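Local atomic coordinates of neural CELL adhesion molecule 1,140 KDA isoform (Homo sapiens, PDB entry 2VKW), a protein that acts as a cell-surface adhesion receptor of neural cells, represented here by its first and second fibronectin type III domains. Residues Ser10-Asp15 against Leu85-Gly90; Arg108-Pro113 against Ala184-Gly189. All blocks are in the same frame, centred on the assembly; numbering follows the deposited sequence.

Contact 1 (Ser10-Asp15 against Leu85-Gly90); sequences SSPSID and LAALNG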
ATOM      1  N   SER A  10      26.105  -4.268  15.646  1.00 19.03           N
ATOM      2  CA  SER A  10      27.106  -3.825  14.688  1.00 18.37           C
ATOM      3  C   SER A  10      26.375  -2.733  13.897  1.00 18.75           C
ATOM      4  O   SER A  10      25.224  -2.421  14.199  1.00 18.24           O
ATOM      5  CB  SER A  10      27.544  -4.978  13.773  1.00 14.70           C
ATOM      6  OG  SER A  10      26.506  -5.389  12.904  1.00 14.50           O
ATOM      7  N   SER A  11      27.016  -2.167  12.885  1.00 19.28           N
ATOM      8  CA  SER A  11      26.382  -1.098  12.130  1.00 21.28           C
ATOM      9  C   SER A  11      25.436  -1.526  11.024  1.00 21.59           C
ATOM     10  O   SER A  11      25.704  -2.471  10.292  1.00 22.79           O
ATOM     11  CB  SER A  11      27.453  -0.185  11.530  1.00 23.88           C
ATOM     12  OG  SER A  11      28.223  -0.877  10.564  1.00 27.31           O
ATOM     13  N   PRO A  12      24.295  -0.834  10.897  1.00 22.35           N
ATOM     14  CA  PRO A  12      23.342  -1.176   9.838  1.00 21.53           C
ATOM     15  C   PRO A  12      24.021  -0.726   8.547  1.00 22.34           C
ATOM     16  O   PRO A  12      25.021  -0.006   8.592  1.00 21.32           O
ATOM     17  CB  PRO A  12      22.137  -0.297  10.150  1.00 20.86           C
ATOM     18  CG  PRO A  12      22.273  -0.002  11.617  1.00 21.97           C
ATOM     19  CD  PRO A  12      23.742   0.192  11.795  1.00 21.30           C
ATOM     20  N   SER A  13      23.493  -1.136   7.404  1.00 23.59           N
ATOM     21  CA  SER A  13      24.070  -0.729   6.133  1.00 25.31           C
ATOM     22  C   SER A  13      22.968  -0.199   5.222  1.00 26.16           C
ATOM     23  O   SER A  13      21.948  -0.859   5.019  1.00 25.43           O
ATOM     24  CB  SER A  13      24.773  -1.907   5.459  1.00 27.63           C
ATOM     25  OG  SER A  13      25.523  -1.458   4.341  1.00 32.19           O
ATOM     26  N   ILE A  14      23.175   0.996   4.679  1.00 26.33           N
ATOM     27  CA  ILE A  14      22.197   1.614   3.791  1.00 27.54           C
ATOM     28  C   ILE A  14      22.335   1.110   2.354  1.00 28.32           C
ATOM     29  O   ILE A  14      23.356   1.340   1.707  1.00 28.28           O
ATOM     30  CB  ILE A  14      22.350   3.158   3.798  1.00 27.27           C
ATOM     31  CG1 ILE A  14      21.957   3.704   5.171  1.00 27.55           C
ATOM     32  CG2 ILE A  14      21.498   3.784   2.717  1.00 24.54           C
ATOM     33  CD1 ILE A  14      22.220   5.181   5.336  1.00 28.95           C
ATOM     34  N   ASP A  15      21.309   0.417   1.863  1.00 28.20           N
ATOM     35  CA  ASP A  15      21.323  -0.095   0.497  1.00 29.86           C
ATOM     36  C   ASP A  15      21.197   1.087  -0.445  1.00 28.52           C
ATOM     37  O   ASP A  15      22.094   1.355  -1.239  1.00 27.98           O
ATOM     38  CB  ASP A  15      20.153  -1.050   0.258  1.00 32.88           C
ATOM     39  CG  ASP A  15      20.129  -2.189   1.245  1.00 36.25           C
ATOM     40  OD1 ASP A  15      21.211  -2.770   1.480  1.00 36.31           O
ATOM     41  OD2 ASP A  15      19.036  -2.503   1.775  1.00 37.95           O
ATOM     42  N   LEU A  85      22.777   5.570   9.938  1.00 14.03           N
ATOM     43  CA  LEU A  85      21.936   4.848  10.899  1.00 15.04           C
ATOM     44  C   LEU A  85      22.739   4.116  11.956  1.00 13.35           C
ATOM     45  O   LEU A  85      23.882   3.743  11.735  1.00 14.20           O
ATOM     46  CB  LEU A  85      21.069   3.816  10.165  1.00 17.01           C
ATOM     47  CG  LEU A  85      20.228   4.272   8.978  1.00 19.60           C
ATOM     48  CD1 LEU A  85      19.777   3.065   8.168  1.00 20.15           C
ATOM     49  CD2 LEU A  85      19.037   5.066   9.485  1.00 18.46           C
ATOM     50  N   ALA A  86      22.114   3.898  13.104  1.00 15.22           N
ATOM     51  CA  ALA A  86      22.739   3.185  14.213  1.00 13.45           C
ATOM     52  C   ALA A  86      21.633   2.368  14.861  1.00 13.09           C
ATOM     53  O   ALA A  86      20.461   2.742  14.781  1.00 14.93           O
ATOM     54  CB  ALA A  86      23.322   4.169  15.215  1.00 10.04           C
ATOM     55  N   ALA A  87      22.002   1.267  15.508  1.00 11.91           N
ATOM     56  CA  ALA A  87      21.024   0.403  16.159  1.00 10.40           C
ATOM     57  C   ALA A  87      21.173   0.400  17.676  1.00  9.98           C
ATOM     58  O   ALA A  87      22.283   0.453  18.205  1.00 11.86           O
ATOM     59  CB  ALA A  87      21.150  -1.012  15.624  1.00  7.68           C
ATOM     60  N   LEU A  88      20.045   0.333  18.370  1.00  9.36           N
ATOM     61  CA  LEU A  88      20.042   0.308  19.823  1.00 11.75           C
ATOM     62  C   LEU A  88      19.427  -0.986  20.336  1.00 13.36           C
ATOM     63  O   LEU A  88      18.373  -1.406  19.860  1.00 11.89           O
ATOM     64  CB  LEU A  88      19.235   1.486  20.379  1.00 11.37           C
ATOM     65  CG  LEU A  88      18.959   1.490  21.885  1.00 10.72           C
ATOM     66  CD1 LEU A  88      20.097   2.170  22.610  1.00  8.36           C
ATOM     67  CD2 LEU A  88      17.651   2.221  22.170  1.00 11.90           C
ATOM     68  N   ASN A  89      20.100  -1.627  21.291  1.00 13.76           N
ATOM     69  CA  ASN A  89      19.571  -2.838  21.902  1.00 15.20           C
ATOM     70  C   ASN A  89      19.810  -2.753  23.410  1.00 16.64           C
ATOM     71  O   ASN A  89      20.223  -1.705  23.915  1.00 14.54           O
ATOM     72  CB  ASN A  89      20.218  -4.094  21.316  1.00 16.49           C
ATOM     73  CG  ASN A  89      21.652  -4.275  21.750  1.00 17.80           C
ATOM     74  OD1 ASN A  89      22.203  -3.457  22.487  1.00 17.13           O
ATOM     75  ND2 ASN A  89      22.269  -5.356  21.291  1.00 17.81           N
ATOM     76  N   GLY A  90      19.545  -3.844  24.123  1.00 17.19           N
ATOM     77  CA  GLY A  90      19.729  -3.857  25.563  1.00 16.93           C
ATOM     78  C   GLY A  90      21.051  -3.315  26.092  1.00 19.14           C
ATOM     79  O   GLY A  90      21.096  -2.801  27.206  1.00 20.66           O
TER
HETATM   80  O   HOH W   1      24.532   0.055  15.227  1.00 10.83           O

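Contact 2 (Arg108-Pro113 against Ala184-Gly189); sequences REPSAP and AENQQG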
ATOM      1  N   ARG A 108       7.186  19.485  -6.256  1.00 14.22           N
ATOM      2  CA  ARG A 108       6.270  18.869  -7.216  1.00 14.13           C
ATOM      3  C   ARG A 108       4.917  18.528  -6.589  1.00 13.44           C
ATOM      4  O   ARG A 108       4.541  19.105  -5.571  1.00 10.59           O
ATOM      5  CB  ARG A 108       6.899  17.605  -7.792  1.00 16.50           C
ATOM      6  CG  ARG A 108       7.335  16.603  -6.749  1.00 17.47           C
ATOM      7  CD  ARG A 108       8.051  15.433  -7.409  1.00 21.96           C
ATOM      8  NE  ARG A 108       7.130  14.539  -8.106  1.00 21.76           N
ATOM      9  CZ  ARG A 108       7.511  13.471  -8.795  1.00 24.77           C
ATOM     10  NH1 ARG A 108       8.796  13.164  -8.889  1.00 22.41           N
ATOM     11  NH2 ARG A 108       6.608  12.699  -9.379  1.00 27.42           N
ATOM     12  N   GLU A 109       4.183  17.598  -7.204  1.00 12.88           N
ATOM     13  CA  GLU A 109       2.880  17.204  -6.678  1.00 14.76           C
ATOM     14  C   GLU A 109       3.094  16.435  -5.367  1.00 13.80           C
ATOM     15  O   GLU A 109       4.190  15.946  -5.097  1.00 15.59           O
ATOM     16  CB  GLU A 109       2.098  16.344  -7.692  1.00 13.72           C
ATOM     17  CG  GLU A 109       2.522  14.891  -7.754  1.00 16.30           C
ATOM     18  CD  GLU A 109       3.739  14.675  -8.610  1.00 16.49           C
ATOM     19  OE1 GLU A 109       4.564  15.607  -8.708  1.00 10.14           O
ATOM     20  OE2 GLU A 109       3.871  13.567  -9.171  1.00 18.11           O
ATOM     21  N   PRO A 110       2.051  16.327  -4.534  1.00 14.16           N
ATOM     22  CA  PRO A 110       2.211  15.609  -3.265  1.00 14.55           C
ATOM     23  C   PRO A 110       2.293  14.104  -3.461  1.00 15.80           C
ATOM     24  O   PRO A 110       1.914  13.586  -4.507  1.00 14.22           O
ATOM     25  CB  PRO A 110       0.959  16.003  -2.473  1.00 12.71           C
ATOM     26  CG  PRO A 110       0.424  17.239  -3.198  1.00 15.85           C
ATOM     27  CD  PRO A 110       0.710  16.921  -4.633  1.00 12.46           C
ATOM     28  N   SER A 111       2.800  13.404  -2.455  1.00 16.30           N
ATOM     29  CA  SER A 111       2.872  11.955  -2.537  1.00 17.25           C
ATOM     30  C   SER A 111       1.500  11.510  -2.025  1.00 16.48           C
ATOM     31  O   SER A 111       0.785  12.314  -1.415  1.00 13.77           O
ATOM     32  CB  SER A 111       3.992  11.415  -1.639  1.00 18.05           C
ATOM     33  OG  SER A 111       3.636  11.493  -0.271  1.00 26.16           O
ATOM     34  N   ALA A 112       1.127  10.259  -2.295  1.00 13.79           N
ATOM     35  CA  ALA A 112      -0.163   9.731  -1.866  1.00 14.89           C
ATOM     36  C   ALA A 112      -0.335   9.868  -0.358  1.00 15.45           C
ATOM     37  O   ALA A 112       0.556   9.518   0.408  1.00 18.48           O
ATOM     38  CB  ALA A 112      -0.302   8.261  -2.278  1.00 10.61           C
ATOM     39  N   PRO A 113      -1.484  10.390   0.084  1.00 15.37           N
ATOM     40  CA  PRO A 113      -1.730  10.555   1.514  1.00 16.90           C
ATOM     41  C   PRO A 113      -1.853   9.237   2.283  1.00 18.94           C
ATOM     42  O   PRO A 113      -2.075   8.171   1.704  1.00 18.23           O
ATOM     43  CB  PRO A 113      -3.015  11.382   1.550  1.00 16.65           C
ATOM     44  CG  PRO A 113      -3.696  11.006   0.278  1.00 15.95           C
ATOM     45  CD  PRO A 113      -2.566  11.000  -0.706  1.00 14.74           C
ATOM     46  N   ALA A 184      -4.296  13.860  -2.974  1.00 17.00           N
ATOM     47  CA  ALA A 184      -3.761  15.083  -2.396  1.00 16.50           C
ATOM     48  C   ALA A 184      -3.408  15.968  -3.591  1.00 17.26           C
ATOM     49  O   ALA A 184      -2.762  15.513  -4.536  1.00 15.54           O
ATOM     50  CB  ALA A 184      -2.517  14.780  -1.591  1.00 14.79           C
ATOM     51  N   GLU A 185      -3.838  17.225  -3.554  1.00 18.30           N
ATOM     52  CA  GLU A 185      -3.568  18.146  -4.652  1.00 19.63           C
ATOM     53  C   GLU A 185      -3.015  19.478  -4.167  1.00 19.68           C
ATOM     54  O   GLU A 185      -3.580  20.104  -3.272  1.00 18.36           O
ATOM     55  CB  GLU A 185      -4.852  18.381  -5.468  1.00 20.29           C
ATOM     56  CG  GLU A 185      -4.782  19.517  -6.493  1.00 22.74           C
ATOM     57  CD  GLU A 185      -5.964  19.510  -7.477  1.00 27.46           C
ATOM     58  OE1 GLU A 185      -7.029  18.933  -7.144  1.00 26.39           O
ATOM     59  OE2 GLU A 185      -5.831  20.090  -8.581  1.00 25.42           O
ATOM     60  N   ASN A 186      -1.895  19.894  -4.753  1.00 19.96           N
ATOM     61  CA  ASN A 186      -1.280  21.166  -4.410  1.00 20.58           C
ATOM     62  C   ASN A 186      -1.080  21.927  -5.712  1.00 22.83           C
ATOM     63  O   ASN A 186      -1.527  21.471  -6.768  1.00 23.17           O
ATOM     64  CB  ASN A 186       0.066  20.974  -3.700  1.00 17.09           C
ATOM     65  CG  ASN A 186       1.112  20.310  -4.574  1.00 18.15           C
ATOM     66  OD1 ASN A 186       0.979  20.243  -5.801  1.00 15.45           O
ATOM     67  ND2 ASN A 186       2.179  19.825  -3.940  1.00 13.12           N
ATOM     68  N   GLN A 187      -0.402  23.071  -5.640  1.00 22.16           N
ATOM     69  CA  GLN A 187      -0.164  23.891  -6.823  1.00 22.69           C
ATOM     70  C   GLN A 187       0.330  23.129  -8.040  1.00 20.18           C
ATOM     71  O   GLN A 187      -0.125  23.397  -9.143  1.00 19.37           O
ATOM     72  CB  GLN A 187       0.832  25.014  -6.515  1.00 26.07           C
ATOM     73  CG  GLN A 187       0.218  26.263  -5.892  1.00 31.59           C
ATOM     74  CD  GLN A 187      -0.701  27.028  -6.839  1.00 33.78           C
ATOM     75  OE1 GLN A 187      -1.107  28.154  -6.546  1.00 35.72           O
ATOM     76  NE2 GLN A 187      -1.033  26.420  -7.973  1.00 36.09           N
ATOM     77  N   GLN A 188       1.255  22.190  -7.842  1.00 19.65           N
ATOM     78  CA  GLN A 188       1.819  21.420  -8.954  1.00 19.21           C
ATOM     79  C   GLN A 188       0.971  20.288  -9.503  1.00 18.32           C
ATOM     80  O   GLN A 188       1.318  19.693 -10.531  1.00 18.22           O
ATOM     81  CB  GLN A 188       3.198  20.862  -8.584  1.00 20.83           C
ATOM     82  CG  GLN A 188       4.322  21.892  -8.654  1.00 25.58           C
ATOM     83  CD  GLN A 188       4.141  22.997  -7.642  1.00 26.89           C
ATOM     84  OE1 GLN A 188       4.127  22.746  -6.440  1.00 29.11           O
ATOM     85  NE2 GLN A 188       3.990  24.225  -8.120  1.00 29.48           N
ATOM     86  N   GLY A 189      -0.130  19.975  -8.832  1.00 17.00           N
ATOM     87  CA  GLY A 189      -0.973  18.911  -9.331  1.00 16.44           C
ATOM     88  C   GLY A 189      -1.438  17.878  -8.328  1.00 17.54           C
ATOM     89  O   GLY A 189      -1.181  17.989  -7.126  1.00 16.25           O
TER

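Contact 1 (Ser10-Asp15 against Leu85-Gly90)
Pro12 lays its pyrrolidine ring against the backbone of Leu85-Ala87: Pro12 CD is 3.6 Å from Leu85 O and 4.0 Å from Ala86 CA. Two adjacent ring atoms add apolar contacts, Pro12 CB lying 4.2 Å from Leu85 CB and Pro12 CG 4.3 Å from Ala87 CB. Two residues further on, inside the strand, Ile14 reaches in with its longer branch. Ile14 CG1 stands beside its own backbone N (chi1 -67°), 3.8 Å from Leu85 CD1, and the two side chains cross at about a right angle. No direct hydrogen bond joins 10-15 to 85-90, so the link is apolar apart from one water. That water donates to Ser10 O at 2.8 Å and accepts from Ala87 N at 2.8 Å, satisfying a strand N-H where no protein acceptor from 10-15 arrives. Both Leu85 and Ala87 direct their CB atoms at the 10-15 segment, whereas Ala86 turns the other way, onto Leu93. Further out, Ser10 is held by backbone bonding to Ala33, while Tyr42 packs on Pro12 and Ala87. This is interior packing of a fibronectin type III beta sandwich: strand 13-19, at the margin of the three-stranded sheet with 24-29 and 69-72, faces strand 80-89, an inner strand of the four-stranded sheet, flanked by 41-48 and 92-103.

Contact 2 (Arg108-Pro113 against Ala184-Gly189)
Asn186 turns its amide to Arg108 O and the ring of Pro110, at the point where the loop between strands 92-103 and 114-119 passes the type I beta turn Asn186-Gly189, which joins strands 177-186 and 189-199 of a fibronectin type III domain. Its CG sits between the backbone N and the carbonyl carbon (chi1 64°), which puts the two ends of one amide to separate use, ND2 across the contact and OD1 within its own turn. Asn186 ND2 donates to Arg108 O at 3.0 Å with an N-H...O angle of 162°, in the carbonyl plane and on a lone pair, and has a weak second bond to Asp135 O; OD1 receives only weak bonds from Gln188 N and Gly189 N. Pro110 slides past this amide in the opposite direction, with Pro110 CG 3.2 Å from Asn186 ND2 and Pro110 CD 3.3 Å from Gly189 O. Pro110 CB lies 3.8 Å from Ala184 CB, and Pro113 CD 3.9 Å from the same Ala184 CB, leaving that methyl between two proline rings. At the far end Gln188 CB lies on the peptide after Arg108, 3.5 Å from Arg108 C. Glu109 passes its CB by Gly189 O, but a bend at chi2 carries its carboxylate away from the turn to Arg108. The guanidinium, also bonded by NH1 to Gln105, grips that carboxylate side-on. Arg108 NE meets Glu109 OE1 at 2.8 Å from above the carboxylate plane, whereas Glu109 OE2 takes Arg108 NH2 at 2.9 Å on its syn side, though tilted out of that plane.

The two contacts belong to successive fibronectin type III domains and follow one another in series, contact 1 closing at Gly90 before contact 2 opens at Arg108. Their centres lie 33 Å apart, on opposite sides of the chain's centre, and the nearest atoms remain about 19 Å apart, so neither touches the other. They share no sheet. Contact 1 brings together the two sheets of the first domain, while contact 2 sets the loop between strands 92-103 and 114-119 against strand 177-186 and its turn. Strand 92-103 lies between them in sequence and leads to that loop, where Glu109 O bonds Tyr20 OH of the first domain, direct evidence that contact 2 borders the interdomain junction.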